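Local coordinates for alpha-glucosidase YIHQ (Escherichia coli, PDB 5AEG), which hydrolyses sulfoquinovosyl diacylglycerides and simple sulfoquinovosides such as sulfoquinovosyl glycerol, releasing sulfoquinovose for use as a source of carbon and sulfur, at residues S318-W323 with V328-Y333. Residues are numbered along the deposited sequence; the frame is centred on the assembly and turned at random.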
ATOM      1  N   SER A 318     -25.960 -15.967 -14.811  1.00 30.80           N
ATOM      2  CA  SER A 318     -26.293 -15.621 -16.196  1.00 34.16           C
ATOM      3  C   SER A 318     -26.131 -14.115 -16.469  1.00 32.84           C
ATOM      4  O   SER A 318     -25.780 -13.740 -17.610  1.00 29.80           O
ATOM      5  CB  SER A 318     -27.706 -16.062 -16.590  1.00 33.71           C
ATOM      6  OG  SER A 318     -28.671 -15.471 -15.734  1.00 32.71           O
ATOM      7  N   ARG A 319     -26.417 -13.273 -15.473  1.00 27.44           N
ATOM      8  CA  ARG A 319     -26.254 -11.835 -15.661  1.00 30.55           C
ATOM      9  C   ARG A 319     -24.800 -11.451 -15.970  1.00 30.51           C
ATOM     10  O   ARG A 319     -24.609 -10.513 -16.758  1.00 28.18           O
ATOM     11  CB  ARG A 319     -26.834 -10.967 -14.508  1.00 27.17           C
ATOM     12  CG  ARG A 319     -27.099  -9.516 -14.878  1.00 30.22           C
ATOM     13  CD  ARG A 319     -28.029  -9.354 -16.111  1.00 32.90           C
ATOM     14  NE  ARG A 319     -29.336  -9.876 -15.767  1.00 31.62           N
ATOM     15  CZ  ARG A 319     -30.255  -9.186 -15.101  1.00 31.81           C
ATOM     16  NH1 ARG A 319     -30.068  -7.926 -14.744  1.00 29.84           N
ATOM     17  NH2 ARG A 319     -31.372  -9.788 -14.707  1.00 35.02           N
ATOM     18  N   ILE A 320     -23.817 -12.125 -15.329  1.00 30.37           N
ATOM     19  CA  ILE A 320     -22.368 -11.846 -15.557  1.00 28.36           C
ATOM     20  C   ILE A 320     -22.107 -12.045 -17.046  1.00 33.05           C
ATOM     21  O   ILE A 320     -21.483 -11.196 -17.687  1.00 28.30           O
ATOM     22  CB  ILE A 320     -21.437 -12.724 -14.701  1.00 28.83           C
ATOM     23  CG1 ILE A 320     -21.550 -12.294 -13.218  1.00 27.72           C
ATOM     24  CG2 ILE A 320     -19.988 -12.654 -15.205  1.00 29.46           C
ATOM     25  CD1 ILE A 320     -20.863 -13.219 -12.241  1.00 27.20           C
ATOM     26  N   LYS A 321     -22.693 -13.093 -17.634  1.00 30.50           N
ATOM     27  CA  LYS A 321     -22.464 -13.356 -19.084  1.00 34.34           C
ATOM     28  C   LYS A 321     -23.007 -12.256 -19.946  1.00 30.44           C
ATOM     29  O   LYS A 321     -22.318 -11.753 -20.832  1.00 31.49           O
ATOM     30  CB  LYS A 321     -23.025 -14.724 -19.499  1.00 39.32           C
ATOM     31  CG  LYS A 321     -22.398 -15.906 -18.765  1.00 46.21           C
ATOM     32  CD  LYS A 321     -20.989 -16.219 -19.251  1.00 55.07           C
ATOM     33  CE  LYS A 321     -20.243 -17.277 -18.407  1.00 64.34           C
ATOM     34  NZ  LYS A 321     -19.382 -16.704 -17.281  1.00 59.80           N
ATOM     35  N   GLN A 322     -24.212 -11.830 -19.647  1.00 30.65           N
ATOM     36  CA  GLN A 322     -24.825 -10.758 -20.371  1.00 31.70           C
ATOM     37  C   GLN A 322     -23.985  -9.454 -20.252  1.00 33.47           C
ATOM     38  O   GLN A 322     -23.678  -8.744 -21.244  1.00 26.34           O
ATOM     39  CB  GLN A 322     -26.243 -10.589 -19.847  1.00 35.66           C
ATOM     40  CG  GLN A 322     -26.994  -9.374 -20.387  1.00 46.13           C
ATOM     41  CD  GLN A 322     -28.403  -9.222 -19.804  1.00 63.37           C
ATOM     42  OE1 GLN A 322     -29.105 -10.235 -19.608  1.00 81.31           O
ATOM     43  NE2 GLN A 322     -28.834  -7.946 -19.522  1.00 68.57           N
ATOM     44  N   TRP A 323     -23.564  -9.151 -19.024  1.00 28.01           N
ATOM     45  CA  TRP A 323     -22.753  -7.929 -18.847  1.00 27.39           C
ATOM     46  C   TRP A 323     -21.444  -8.022 -19.617  1.00 24.39           C
ATOM     47  O   TRP A 323     -21.015  -7.045 -20.272  1.00 29.17           O
ATOM     48  CB  TRP A 323     -22.514  -7.651 -17.299  1.00 25.36           C
ATOM     49  CG  TRP A 323     -23.732  -7.153 -16.541  1.00 23.83           C
ATOM     50  CD1 TRP A 323     -24.780  -6.491 -17.027  1.00 25.44           C
ATOM     51  CD2 TRP A 323     -23.975  -7.300 -15.123  1.00 26.07           C
ATOM     52  NE1 TRP A 323     -25.671  -6.180 -16.022  1.00 26.67           N
ATOM     53  CE2 TRP A 323     -25.206  -6.693 -14.851  1.00 28.81           C
ATOM     54  CE3 TRP A 323     -23.267  -7.901 -14.076  1.00 27.22           C
ATOM     55  CZ2 TRP A 323     -25.722  -6.601 -13.570  1.00 27.37           C
ATOM     56  CZ3 TRP A 323     -23.830  -7.853 -12.789  1.00 27.31           C
ATOM     57  CH2 TRP A 323     -25.035  -7.213 -12.563  1.00 24.69           C
ATOM     58  N   VAL A 328     -18.788  -5.215 -19.752  1.00 26.70           N
ATOM     59  CA  VAL A 328     -18.874  -4.934 -18.298  1.00 27.06           C
ATOM     60  C   VAL A 328     -18.447  -6.189 -17.586  1.00 27.81           C
ATOM     61  O   VAL A 328     -19.033  -7.293 -17.729  1.00 24.59           O
ATOM     62  CB  VAL A 328     -20.289  -4.515 -17.884  1.00 28.62           C
ATOM     63  CG1 VAL A 328     -20.443  -4.242 -16.406  1.00 29.67           C
ATOM     64  CG2 VAL A 328     -20.728  -3.303 -18.681  1.00 29.17           C
ATOM     65  N   GLN A 329     -17.410  -6.016 -16.791  1.00 24.96           N
ATOM     66  CA  GLN A 329     -16.903  -7.080 -15.902  1.00 27.77           C
ATOM     67  C   GLN A 329     -17.601  -7.037 -14.547  1.00 27.77           C
ATOM     68  O   GLN A 329     -18.146  -5.980 -14.140  1.00 24.76           O
ATOM     69  CB  GLN A 329     -15.408  -6.867 -15.714  1.00 26.37           C
ATOM     70  CG  GLN A 329     -14.570  -7.148 -16.954  1.00 28.22           C
ATOM     71  CD  GLN A 329     -14.528  -8.645 -17.294  1.00 33.16           C
ATOM     72  OE1 GLN A 329     -14.512  -9.481 -16.443  1.00 30.62           O
ATOM     73  NE2 GLN A 329     -14.617  -8.949 -18.533  1.00 33.07           N
ATOM     74  N   PHE A 330     -17.620  -8.179 -13.849  1.00 25.09           N
ATOM     75  CA  PHE A 330     -18.203  -8.245 -12.521  1.00 25.21           C
ATOM     76  C   PHE A 330     -17.090  -8.527 -11.543  1.00 24.38           C
ATOM     77  O   PHE A 330     -16.282  -9.476 -11.732  1.00 22.85           O
ATOM     78  CB  PHE A 330     -19.259  -9.385 -12.367  1.00 24.25           C
ATOM     79  CG  PHE A 330     -19.876  -9.410 -11.019  1.00 22.98           C
ATOM     80  CD1 PHE A 330     -20.791  -8.442 -10.663  1.00 26.29           C
ATOM     81  CD2 PHE A 330     -19.487 -10.333 -10.082  1.00 24.65           C
ATOM     82  CE1 PHE A 330     -21.342  -8.437  -9.391  1.00 25.62           C
ATOM     83  CE2 PHE A 330     -20.038 -10.317  -8.803  1.00 22.52           C
ATOM     84  CZ  PHE A 330     -20.937  -9.367  -8.467  1.00 23.82           C
ATOM     85  N   LEU A 331     -17.049  -7.721 -10.507  1.00 22.90           N
ATOM     86  CA  LEU A 331     -16.012  -7.870  -9.472  1.00 21.66           C
ATOM     87  C   LEU A 331     -16.609  -8.093  -8.098  1.00 19.97           C
ATOM     88  O   LEU A 331     -17.622  -7.482  -7.720  1.00 21.64           O
ATOM     89  CB  LEU A 331     -15.076  -6.651  -9.440  1.00 22.66           C
ATOM     90  CG  LEU A 331     -14.196  -6.346 -10.634  1.00 23.90           C
ATOM     91  CD1 LEU A 331     -14.942  -5.574 -11.693  1.00 24.51           C
ATOM     92  CD2 LEU A 331     -12.961  -5.529 -10.226  1.00 26.98           C
ATOM     93  N   ALA A 332     -15.970  -8.921  -7.308  1.00 20.71           N
ATOM     94  CA  ALA A 332     -16.521  -9.349  -6.007  1.00 22.59           C
ATOM     95  C   ALA A 332     -15.599  -9.028  -4.854  1.00 22.84           C
ATOM     96  O   ALA A 332     -14.914  -8.044  -4.920  1.00 23.55           O
ATOM     97  CB  ALA A 332     -16.910 -10.832  -6.097  1.00 23.64           C
ATOM     98  N   TYR A 333     -15.628  -9.788  -3.764  1.00 22.37           N
ATOM     99  CA  TYR A 333     -14.935  -9.463  -2.539  1.00 21.98           C
ATOM    100  C   TYR A 333     -14.596 -10.771  -1.822  1.00 22.78           C
ATOM    101  O   TYR A 333     -15.462 -11.696  -1.748  1.00 18.94           O
ATOM    102  CB  TYR A 333     -15.833  -8.600  -1.631  1.00 18.79           C
ATOM    103  CG  TYR A 333     -15.289  -8.288  -0.280  1.00 21.06           C
ATOM    104  CD1 TYR A 333     -15.330  -9.243   0.774  1.00 19.05           C
ATOM    105  CD2 TYR A 333     -14.772  -7.053   0.027  1.00 19.36           C
ATOM    106  CE1 TYR A 333     -14.782  -8.949   2.012  1.00 21.11           C
ATOM    107  CE2 TYR A 333     -14.238  -6.757   1.283  1.00 23.42           C
ATOM    108  CZ  TYR A 333     -14.237  -7.723   2.270  1.00 20.51           C
ATOM    109  OH  TYR A 333     -13.751  -7.460   3.484  1.00 21.30           O
TER
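Phe330 of strand 329-334 rests against two side chains of helix 316-325, Ile320 and Trp323. Ile320 crosses it at about a right angle: its CG1 lies 3.8 Å from Phe330 CB, and its CD1 reaches on to the ring, 3.9 Å from Phe330 CD2. That reach follows from a CG1 set anti to the carbonyl carbon (chi1 -70°) on an extended chi2. On the other ortho carbon, Phe330 CD1 meets Trp323 CZ3 at 3.8 Å, near the plane of the indole and at its edge. With an alanine here instead of Ile320, CG1 and CD1 are lost and a gap would probably open beside Phe330 CB and CD2, leaving that flank of the phenyl ring less firmly held. Where the helix nears its end, Trp323 CB sits 3.9 Å from Val328 CB, and the backbones join: Val328 N donates to Trp323 O (2.9 Å), approaching from above the carbonyl plane and bending to 146° at the hydrogen.

The indole is positioned from outside this shell. Arg319 CG lies over one face, 3.4 Å above the plane toward the rim, while Trp323 NE1 is hydrogen-bonded to Gln269 OE1 of helix 265-277. Cys268 and Leu272 of the same helix also touch the Trp323 side chain. Further along the strand, Tyr333 OH hydrogen-bonds the nucleophile Asp405. This is an alpha-to-beta connection of the family 31 TIM barrel: helix 316-325 leads through a short turn into strand 329-334 of the parallel barrel sheet and packs against its start. Strands 282-286 and 401-404 flank that strand, with helix 265-277 beside helix 316-325.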